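Local coordinates for protein pyridoxal kinase (Lactobacillus plantarum, PDB 3HYO) that probably catalyses the ATP-dependent phosphorylation of pyridoxal to pyridoxal 5'-phosphate, as a member of the ribokinase clan, at residues R183-G188 / G202-P207; V137-T142 / V177-Q182; A9-A14 / S40-H45. All blocks are in the same frame, centred on the assembly; numbering follows the deposited sequence.

All three contacts reach one mixed sheet of a ribokinase-like fold, and two of them border the nucleotide. Interaction 1 shapes the adenine end of the ADP site through Ile187 and Leu206; interaction 2 meets the ribose and alpha-phosphate through Thr179, whose side chain lies about 4 Å from the bound magnesium ion. Their centres are about 14 Å apart, and they touch where Val181 N meets Gly188 O at 2.9 Å, on neighbouring strands 175-183 and 186-192. Interaction 3 sits across the chain's centre from interaction 2, about 23 Å between centres, and its Asp11 side chain remains about 11 Å from ADP.

Interaction 1. Residues R183-G188 / G202-P207; sequences RADQIG and GARRLP. With ADP (adenosine-5'-diphosphate), chain B.
The antiparallel beta hairpin of strands 186-192 and 198-204 lies at one edge of the main sheet, and the chain leaving it, Arg205-Leu206, lines the adenine pocket. Ile187 and Ala203 form a hydrogen-bonded pair: Ile187 N donates to Ala203 O at 2.9 Å, and Ala203 N returns a bond to Ile187 O at 3.0 Å. Beyond the paired strands, Arg205 N reaches Asp185 O at 2.8 Å. Water 1 also donates to Asp185 O and to Arg205 O, so two donors grip the Asp185 carbonyl. Nearby, a salt bridge joins Asp185 OD2 to Arg204 NH1 at 3.3 Å; the carboxylate and guanidinium planes are 43° apart, and OD1 lies over one guanidinium face near its rim. Gln186 bends at its second torsion (chi2 -130°), bringing its amide alongside the Gly202-Ala203 backbone, while water 2 accepts from both Gln186 NE2 and Gly202 N. On the side shared with Ala203, Ile187 sets CG2 3.6 Å from ADP N3. Leu206 N donates to ADP N1 at 2.8 Å, and ADP N6 donates back to Leu206 O at 2.8 Å. The backbone of Leu206 thus reads both the acceptor N1 and the amino N6, a pairing that matches adenine through main-chain atoms, whereas Ile187 adds van der Waals contact with the ring.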
loop_
_atom_site.group_PDB
_atom_site.type_symbol
_atom_site.label_atom_id
_atom_site.label_comp_id
_atom_site.label_asym_id
_atom_site.label_seq_id
_atom_site.Cartn_x
_atom_site.Cartn_y
_atom_site.Cartn_z
ATOM N N ARG A 183 10.150 -15.495 8.076
ATOM C CA ARG A 183 11.201 -16.514 8.037
ATOM C C ARG A 183 11.932 -16.520 9.377
ATOM O O ARG A 183 12.684 -15.587 9.682
ATOM C CB ARG A 183 12.193 -16.264 6.910
ATOM C CG ARG A 183 11.706 -16.672 5.520
ATOM C CD ARG A 183 12.858 -16.720 4.540
ATOM N NE ARG A 183 12.408 -16.992 3.171
ATOM C CZ ARG A 183 13.169 -16.852 2.092
ATOM N NH1 ARG A 183 14.429 -16.439 2.200
ATOM N NH2 ARG A 183 12.666 -17.120 0.891
ATOM N N ALA A 184 11.707 -17.573 10.163
ATOM C CA ALA A 184 12.277 -17.685 11.501
ATOM C C ALA A 184 11.887 -16.444 12.328
ATOM O O ALA A 184 10.689 -16.194 12.551
ATOM C CB ALA A 184 13.772 -17.853 11.418
ATOM N N ASP A 185 12.863 -15.661 12.773
ATOM C CA ASP A 185 12.517 -14.506 13.629
ATOM C C ASP A 185 12.316 -13.214 12.818
ATOM O O ASP A 185 12.162 -12.133 13.395
ATOM C CB ASP A 185 13.541 -14.297 14.751
ATOM C CG ASP A 185 14.960 -14.527 14.295
ATOM O OD1 ASP A 185 15.316 -14.126 13.178
ATOM O OD2 ASP A 185 15.734 -15.142 15.055
ATOM N N GLN A 186 12.279 -13.343 11.500
ATOM C CA GLN A 186 12.163 -12.199 10.636
ATOM C C GLN A 186 10.786 -12.021 10.021
ATOM O O GLN A 186 10.062 -12.972 9.844
ATOM C CB GLN A 186 13.178 -12.274 9.533
ATOM C CG GLN A 186 14.613 -12.286 9.954
ATOM C CD GLN A 186 15.404 -11.296 9.220
ATOM O OE1 GLN A 186 15.916 -10.439 9.803
ATOM N NE2 GLN A 186 15.467 -11.403 7.885
ATOM N N ILE A 187 10.489 -10.775 9.661
ATOM C CA ILE A 187 9.278 -10.464 8.886
ATOM C C ILE A 187 9.725 -9.560 7.744
ATOM O O ILE A 187 10.594 -8.699 7.934
ATOM C CB ILE A 187 8.146 -9.800 9.759
ATOM C CG1 ILE A 187 6.807 -9.683 8.989
ATOM C CG2 ILE A 187 8.601 -8.511 10.392
ATOM C CD1 ILE A 187 5.671 -9.090 9.863
ATOM N N GLY A 188 9.179 -9.764 6.551
ATOM C CA GLY A 188 9.639 -8.958 5.427
ATOM C C GLY A 188 8.944 -9.252 4.117
ATOM O O GLY A 188 7.842 -9.785 4.116
ATOM N N GLY A 202 14.085 -8.876 4.929
ATOM C CA GLY A 202 13.373 -8.803 6.195
ATOM C C GLY A 202 14.141 -8.122 7.323
ATOM O O GLY A 202 15.256 -7.627 7.141
ATOM N N ALA A 203 13.513 -8.066 8.480
ATOM C CA ALA A 203 14.113 -7.459 9.661
ATOM C C ALA A 203 13.484 -8.186 10.816
ATOM O O ALA A 203 12.442 -8.835 10.675
ATOM C CB ALA A 203 13.792 -5.960 9.730
ATOM N N ARG A 204 14.121 -8.101 11.972
ATOM C CA ARG A 204 13.675 -8.880 13.124
ATOM C C ARG A 204 12.289 -8.459 13.583
ATOM O O ARG A 204 12.040 -7.281 13.865
ATOM C CB ARG A 204 14.705 -8.763 14.255
ATOM C CG ARG A 204 14.548 -9.814 15.338
ATOM C CD ARG A 204 15.785 -9.752 16.265
ATOM N NE ARG A 204 16.992 -10.200 15.572
ATOM C CZ ARG A 204 17.521 -11.424 15.637
ATOM N NH1 ARG A 204 16.981 -12.357 16.410
ATOM N NH2 ARG A 204 18.617 -11.707 14.932
ATOM N N ARG A 205 11.377 -9.417 13.632
ATOM C CA ARG A 205 9.989 -9.138 14.016
ATOM C C ARG A 205 9.905 -8.680 15.475
ATOM O O ARG A 205 10.526 -9.298 16.356
ATOM C CB ARG A 205 9.137 -10.389 13.816
ATOM C CG ARG A 205 7.668 -10.149 14.028
ATOM C CD ARG A 205 6.858 -11.296 13.527
ATOM N NE ARG A 205 5.430 -11.047 13.730
ATOM C CZ ARG A 205 4.684 -11.666 14.646
ATOM N NH1 ARG A 205 5.228 -12.574 15.458
ATOM N NH2 ARG A 205 3.385 -11.378 14.759
ATOM N N LEU A 206 9.127 -7.616 15.732
ATOM C CA LEU A 206 8.940 -7.081 17.085
ATOM C C LEU A 206 7.596 -7.515 17.649
ATOM O O LEU A 206 6.644 -7.749 16.886
ATOM C CB LEU A 206 9.079 -5.535 17.077
ATOM C CG LEU A 206 10.375 -5.039 16.387
ATOM C CD1 LEU A 206 10.468 -3.522 16.432
ATOM C CD2 LEU A 206 11.672 -5.660 16.980
ATOM N N PRO A 207 7.490 -7.621 18.990
ATOM C CA PRO A 207 6.255 -8.136 19.574
ATOM C C PRO A 207 5.081 -7.191 19.360
ATOM O O PRO A 207 5.253 -5.966 19.372
ATOM C CB PRO A 207 6.574 -8.210 21.076
ATOM C CG PRO A 207 7.673 -7.187 21.283
ATOM C CD PRO A 207 8.489 -7.276 20.028
HETATM P PB ADP B . -0.328 -4.523 7.042
HETATM O O1B ADP B . -0.901 -5.595 7.845
HETATM O O2B ADP B . -0.516 -4.675 5.606
HETATM O O3B ADP B . -0.674 -3.268 7.668
HETATM P PA ADP B . 2.280 -5.767 6.609
HETATM O O1A ADP B . 2.483 -5.831 5.152
HETATM O O2A ADP B . 1.931 -6.953 7.387
HETATM O O3A ADP B . 1.245 -4.593 7.004
HETATM O "O5'" ADP B . 3.497 -5.037 7.311
HETATM C "C5'" ADP B . 4.207 -4.132 6.563
HETATM C "C4'" ADP B . 5.625 -4.221 7.066
HETATM O "O4'" ADP B . 5.751 -3.578 8.291
HETATM C "C3'" ADP B . 6.134 -5.647 7.280
HETATM O "O3'" ADP B . 6.653 -6.055 6.083
HETATM C "C2'" ADP B . 7.261 -5.373 8.194
HETATM O "O2'" ADP B . 8.213 -4.707 7.402
HETATM C "C1'" ADP B . 6.678 -4.299 9.093
HETATM N N9 ADP B . 6.119 -4.888 10.334
HETATM C C8 ADP B . 4.860 -5.171 10.562
HETATM N N7 ADP B . 4.674 -5.674 11.765
HETATM C C5 ADP B . 5.841 -5.749 12.338
HETATM C C6 ADP B . 6.330 -6.227 13.649
HETATM N N6 ADP B . 5.494 -6.720 14.584
HETATM N N1 ADP B . 7.643 -6.140 13.806
HETATM C C2 ADP B . 8.470 -5.641 12.895
HETATM N N3 ADP B . 8.113 -5.187 11.702
HETATM C C4 ADP B . 6.812 -5.218 11.385
HETATM O O HOH W 1 11.675 -11.758 16.119
HETATM O O HOH W 2 16.738 -9.916 5.381
#

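Interaction 2. Residues V137-T142 / V177-Q182; sequences VILPNT and VITDVQ. With ADP (adenosine-5'-diphosphate), chain B.
The Asp180 carboxylate receives Thr142 from opposite faces of its plane: Thr142 N comes to OD1 at 3.1 Å and Thr142 OG1 to the same oxygen at 3.0 Å, both on its syn side but somewhat out of its plane. Its other oxygen, OD2, lies 3.0 Å from Asn141 CB, and the Asn141 amide is turned only 12° from the carboxylate. That amide has partners of its own: from the N-cap position of helix 142-149, OD1 caps Glu144 N, while ND2 bonds Gly111 O. Strands 137-138 and 175-183 run parallel as neighbours in the ribokinase-like sheet; Val177 N donates to Ile138 O at 2.9 Å, and just past the end of strand 137-138 Thr179 N donates to Pro140 O at 3.1 Å. Leu139 and Val177 lie side by side, CD2 against CB, while Leu139 CB meets the Thr179 methyl CG2 at 3.6 Å. With chi1 at 52°, Thr179 turns OG1 to donate to ADP O1A at 3.1 Å, as its methyl stays on Leu139. The ribose hydroxyl O3' of ADP donates to the carbonyl O of Thr179.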
loop_
_atom_site.group_PDB
_atom_site.type_symbol
_atom_site.label_atom_id
_atom_site.label_comp_id
_atom_site.label_asym_id
_atom_site.label_seq_id
_atom_site.Cartn_x
_atom_site.Cartn_y
_atom_site.Cartn_z
ATOM N N VAL A 137 4.319 -2.065 -9.405
ATOM C CA VAL A 137 4.561 -2.847 -8.184
ATOM C C VAL A 137 3.238 -3.092 -7.479
ATOM O O VAL A 137 2.410 -2.166 -7.342
ATOM C CB VAL A 137 5.569 -2.111 -7.219
ATOM C CG1 VAL A 137 5.673 -2.821 -5.851
ATOM C CG2 VAL A 137 6.983 -1.959 -7.834
ATOM N N ILE A 138 3.001 -4.317 -7.030
ATOM C CA ILE A 138 1.878 -4.573 -6.136
ATOM C C ILE A 138 2.394 -5.127 -4.816
ATOM O O ILE A 138 3.445 -5.811 -4.792
ATOM C CB ILE A 138 0.776 -5.495 -6.741
ATOM C CG1 ILE A 138 1.346 -6.921 -7.040
ATOM C CG2 ILE A 138 0.130 -4.799 -7.980
ATOM C CD1 ILE A 138 0.265 -8.005 -7.307
ATOM N N LEU A 139 1.700 -4.840 -3.724
ATOM C CA LEU A 139 2.170 -5.285 -2.420
ATOM C C LEU A 139 1.105 -6.052 -1.654
ATOM O O LEU A 139 0.620 -5.581 -0.625
ATOM C CB LEU A 139 2.651 -4.091 -1.592
ATOM C CG LEU A 139 3.517 -3.064 -2.323
ATOM C CD1 LEU A 139 3.409 -1.699 -1.659
ATOM C CD2 LEU A 139 4.966 -3.524 -2.379
ATOM N N PRO A 140 0.741 -7.235 -2.141
ATOM C CA PRO A 140 -0.209 -8.039 -1.403
ATOM C C PRO A 140 0.451 -8.690 -0.187
ATOM O O PRO A 140 1.652 -8.997 -0.227
ATOM C CB PRO A 140 -0.578 -9.148 -2.404
ATOM C CG PRO A 140 0.613 -9.267 -3.260
ATOM C CD PRO A 140 1.074 -7.853 -3.448
ATOM N N ASN A 141 -0.338 -8.930 0.847
ATOM C CA ASN A 141 0.038 -9.923 1.839
ATOM C C ASN A 141 -0.222 -11.328 1.314
ATOM O O ASN A 141 -0.763 -11.504 0.239
ATOM C CB ASN A 141 -0.655 -9.690 3.190
ATOM C CG ASN A 141 -2.167 -9.885 3.155
ATOM O OD1 ASN A 141 -2.708 -10.711 2.415
ATOM N ND2 ASN A 141 -2.864 -9.130 4.003
ATOM N N THR A 142 0.148 -12.325 2.108
ATOM C CA THR A 142 -0.065 -13.723 1.784
ATOM C C THR A 142 -1.529 -14.125 1.498
ATOM O O THR A 142 -1.802 -14.944 0.592
ATOM C CB THR A 142 0.552 -14.586 2.898
ATOM O OG1 THR A 142 1.962 -14.323 2.927
ATOM C CG2 THR A 142 0.314 -16.047 2.628
ATOM N N VAL A 177 5.257 -8.101 -4.994
ATOM C CA VAL A 177 6.045 -8.201 -3.752
ATOM C C VAL A 177 5.098 -8.620 -2.653
ATOM O O VAL A 177 4.137 -7.892 -2.326
ATOM C CB VAL A 177 6.765 -6.855 -3.396
ATOM C CG1 VAL A 177 7.568 -7.019 -2.096
ATOM C CG2 VAL A 177 7.662 -6.381 -4.546
ATOM N N ILE A 178 5.346 -9.787 -2.067
ATOM C CA ILE A 178 4.516 -10.233 -0.955
ATOM C C ILE A 178 5.139 -9.700 0.333
ATOM O O ILE A 178 6.320 -9.864 0.521
ATOM C CB ILE A 178 4.323 -11.769 -0.930
ATOM C CG1 ILE A 178 3.622 -12.231 -2.213
ATOM C CG2 ILE A 178 3.553 -12.195 0.328
ATOM C CD1 ILE A 178 3.427 -13.760 -2.294
ATOM N N THR A 179 4.349 -9.055 1.204
ATOM C CA THR A 179 4.927 -8.122 2.216
ATOM C C THR A 179 5.007 -8.512 3.708
ATOM O O THR A 179 5.623 -7.778 4.520
ATOM C CB THR A 179 4.166 -6.801 2.224
ATOM O OG1 THR A 179 2.775 -7.104 2.363
ATOM C CG2 THR A 179 4.434 -5.998 0.930
ATOM N N ASP A 180 4.380 -9.617 4.062
ATOM C CA ASP A 180 4.331 -10.046 5.446
ATOM C C ASP A 180 4.847 -11.487 5.576
ATOM O O ASP A 180 4.287 -12.284 6.328
ATOM C CB ASP A 180 2.883 -9.994 5.914
ATOM C CG ASP A 180 1.972 -10.945 5.121
ATOM O OD1 ASP A 180 2.422 -11.593 4.124
ATOM O OD2 ASP A 180 0.787 -11.033 5.505
ATOM N N VAL A 181 5.873 -11.824 4.813
ATOM C CA VAL A 181 6.406 -13.190 4.784
ATOM C C VAL A 181 7.303 -13.354 6.006
ATOM O O VAL A 181 8.192 -12.548 6.222
ATOM C CB VAL A 181 7.209 -13.462 3.507
ATOM C CG1 VAL A 181 7.846 -14.845 3.550
ATOM C CG2 VAL A 181 6.294 -13.323 2.274
ATOM N N GLN A 182 7.043 -14.388 6.796
ATOM C CA GLN A 182 7.865 -14.667 7.990
ATOM C C GLN A 182 8.894 -15.763 7.723
ATOM O O GLN A 182 8.566 -16.807 7.159
ATOM C CB GLN A 182 6.976 -15.004 9.181
ATOM C CG GLN A 182 5.887 -13.942 9.397
ATOM C CD GLN A 182 5.421 -13.806 10.835
ATOM O OE1 GLN A 182 5.569 -14.726 11.654
ATOM N NE2 GLN A 182 4.839 -12.647 11.150
HETATM P PB ADP B . -0.328 -4.523 7.042
HETATM O O1B ADP B . -0.901 -5.595 7.845
HETATM O O2B ADP B . -0.516 -4.675 5.606
HETATM O O3B ADP B . -0.674 -3.268 7.668
HETATM P PA ADP B . 2.280 -5.767 6.609
HETATM O O1A ADP B . 2.483 -5.831 5.152
HETATM O O2A ADP B . 1.931 -6.953 7.387
HETATM O O3A ADP B . 1.245 -4.593 7.004
HETATM O "O5'" ADP B . 3.497 -5.037 7.311
HETATM C "C5'" ADP B . 4.207 -4.132 6.563
HETATM C "C4'" ADP B . 5.625 -4.221 7.066
HETATM O "O4'" ADP B . 5.751 -3.578 8.291
HETATM C "C3'" ADP B . 6.134 -5.647 7.280
HETATM O "O3'" ADP B . 6.653 -6.055 6.083
HETATM C "C2'" ADP B . 7.261 -5.373 8.194
HETATM O "O2'" ADP B . 8.213 -4.707 7.402
HETATM C "C1'" ADP B . 6.678 -4.299 9.093
HETATM N N9 ADP B . 6.119 -4.888 10.334
HETATM C C8 ADP B . 4.860 -5.171 10.562
HETATM N N7 ADP B . 4.674 -5.674 11.765
HETATM C C5 ADP B . 5.841 -5.749 12.338
HETATM C C6 ADP B . 6.330 -6.227 13.649
HETATM N N6 ADP B . 5.494 -6.720 14.584
HETATM N N1 ADP B . 7.643 -6.140 13.806
HETATM C C2 ADP B . 8.470 -5.641 12.895
HETATM N N3 ADP B . 8.113 -5.187 11.702
HETATM C C4 ADP B . 6.812 -5.218 11.385
#

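Interaction 3. Residues A9-A14 / S40-H45; sequences AEDLSA and SLLSTH
Leu12 O is the acceptor for Leu42 N at 2.9 Å, while Leu41 CA makes a C-H...O contact with the same oxygen at 3.4 Å. This is parallel pairing within a beta-alpha-beta unit: strand 5-13 passes through helix 20-29 to strand 33-42, which lies beside it in the main sheet. Leu12 N donates to Ser40 O at 2.9 Å, and Ala14 N reaches Leu42 O at 2.9 Å. Leu12 and Leu41 project from the same face and lie side by side, CD2 of Leu12 against CD1 of Leu41 at 3.8 Å; in both, CG stands anti to the backbone N (chi1 172° and -178°), so the two side chains run in the same direction. Leu12 also rests on Leu20 and Ser21 of helix 20-29, whereas Leu41 meets Val55 of strand 54-55, which flanks strand 33-42 on its other side. Ser13 and Leu42 occupy the other face. There Leu42 sends CD1 back along strand 5-13, over Leu12 O and toward Asp11 CB. After Leu42 the chain turns a corner, and His45 comes round to the same side as Ser13; its imidazole NE2 bonds Arg258 O, its ND1 bonds Ser47 N, and the ring meets Tyr49 edge-to-face. Ser13 CB packs 3.4 Å from His45 N, and Ser13 OG lies 3.7 Å from His45 CB.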
loop_
_atom_site.group_PDB
_atom_site.type_symbol
_atom_site.label_atom_id
_atom_site.label_comp_id
_atom_site.label_asym_id
_atom_site.label_seq_id
_atom_site.Cartn_x
_atom_site.Cartn_y
_atom_site.Cartn_z
ATOM N N ALA A 9 -4.310 7.731 -3.438
ATOM C CA ALA A 9 -5.740 7.479 -3.294
ATOM C C ALA A 9 -5.981 6.326 -2.325
ATOM O O ALA A 9 -5.634 5.170 -2.594
ATOM C CB ALA A 9 -6.388 7.187 -4.647
ATOM N N GLU A 10 -6.577 6.659 -1.185
ATOM C CA GLU A 10 -6.916 5.643 -0.177
ATOM C C GLU A 10 -7.838 6.254 0.869
ATOM O O GLU A 10 -8.146 7.456 0.802
ATOM C CB GLU A 10 -5.653 5.027 0.482
ATOM C CG GLU A 10 -4.723 6.026 1.128
ATOM C CD GLU A 10 -3.513 5.340 1.756
ATOM O OE1 GLU A 10 -3.543 4.090 1.949
ATOM O OE2 GLU A 10 -2.546 6.039 2.092
ATOM N N ASP A 11 -8.302 5.453 1.832
ATOM C CA ASP A 11 -9.218 5.999 2.835
ATOM C C ASP A 11 -8.595 7.050 3.740
ATOM O O ASP A 11 -7.399 7.017 4.014
ATOM C CB ASP A 11 -9.788 4.886 3.720
ATOM C CG ASP A 11 -8.699 4.010 4.337
ATOM O OD1 ASP A 11 -7.852 3.473 3.605
ATOM O OD2 ASP A 11 -8.713 3.816 5.562
ATOM N N LEU A 12 -9.415 7.982 4.212
ATOM C CA LEU A 12 -8.964 8.920 5.238
ATOM C C LEU A 12 -9.837 8.740 6.479
ATOM O O LEU A 12 -11.050 8.898 6.387
ATOM C CB LEU A 12 -9.033 10.361 4.721
ATOM C CG LEU A 12 -8.775 11.482 5.735
ATOM C CD1 LEU A 12 -7.383 11.388 6.240
ATOM C CD2 LEU A 12 -9.008 12.826 5.019
ATOM N N SER A 13 -9.235 8.331 7.595
ATOM C CA SER A 13 -9.938 8.358 8.881
ATOM C C SER A 13 -9.424 9.529 9.693
ATOM O O SER A 13 -8.207 9.704 9.838
ATOM C CB SER A 13 -9.815 7.027 9.665
ATOM O OG SER A 13 -8.564 6.408 9.439
ATOM N N ALA A 14 -10.352 10.345 10.191
ATOM C CA ALA A 14 -9.994 11.575 10.880
ATOM C C ALA A 14 -9.120 11.238 12.098
ATOM O O ALA A 14 -8.030 11.825 12.307
ATOM C CB ALA A 14 -11.228 12.363 11.259
ATOM N N SER A 40 -12.696 7.113 0.790
ATOM C CA SER A 40 -13.726 6.991 1.808
ATOM C C SER A 40 -13.271 7.948 2.903
ATOM O O SER A 40 -12.060 8.231 3.060
ATOM C CB SER A 40 -13.750 5.540 2.338
ATOM O OG SER A 40 -14.674 5.349 3.386
ATOM N N LEU A 41 -14.236 8.495 3.622
ATOM C CA LEU A 41 -13.934 9.391 4.716
ATOM C C LEU A 41 -14.609 8.848 5.965
ATOM O O LEU A 41 -15.820 8.641 5.958
ATOM C CB LEU A 41 -14.439 10.776 4.343
ATOM C CG LEU A 41 -14.196 11.897 5.306
ATOM C CD1 LEU A 41 -12.670 12.031 5.790
ATOM C CD2 LEU A 41 -14.732 13.180 4.627
ATOM N N LEU A 42 -13.830 8.608 7.023
ATOM C CA LEU A 42 -14.364 7.984 8.238
ATOM C C LEU A 42 -14.063 8.818 9.461
ATOM O O LEU A 42 -13.030 9.477 9.541
ATOM C CB LEU A 42 -13.760 6.574 8.446
ATOM C CG LEU A 42 -13.783 5.586 7.250
ATOM C CD1 LEU A 42 -12.509 5.695 6.362
ATOM C CD2 LEU A 42 -13.805 4.215 7.876
ATOM N N SER A 43 -14.948 8.776 10.456
ATOM C CA SER A 43 -14.666 9.458 11.740
ATOM C C SER A 43 -13.426 8.876 12.464
ATOM O O SER A 43 -12.633 9.612 13.051
ATOM C CB SER A 43 -15.892 9.367 12.661
ATOM O OG SER A 43 -16.315 8.016 12.765
ATOM N N THR A 44 -13.271 7.547 12.402
ATOM C CA THR A 44 -12.139 6.822 12.994
ATOM C C THR A 44 -11.906 5.616 12.081
ATOM O O THR A 44 -12.773 5.272 11.274
ATOM C CB THR A 44 -12.460 6.266 14.427
ATOM O OG1 THR A 44 -13.449 5.233 14.311
ATOM C CG2 THR A 44 -12.966 7.343 15.383
ATOM N N HIS A 45 -10.756 4.949 12.188
ATOM C CA HIS A 45 -10.634 3.706 11.449
ATOM C C HIS A 45 -11.550 2.622 12.078
ATOM O O HIS A 45 -12.219 2.865 13.098
ATOM C CB HIS A 45 -9.161 3.253 11.245
ATOM C CG HIS A 45 -8.445 2.870 12.508
ATOM N ND1 HIS A 45 -8.887 1.856 13.340
ATOM C CD2 HIS A 45 -7.277 3.316 13.045
ATOM C CE1 HIS A 45 -8.042 1.721 14.350
ATOM N NE2 HIS A 45 -7.068 2.603 14.205
#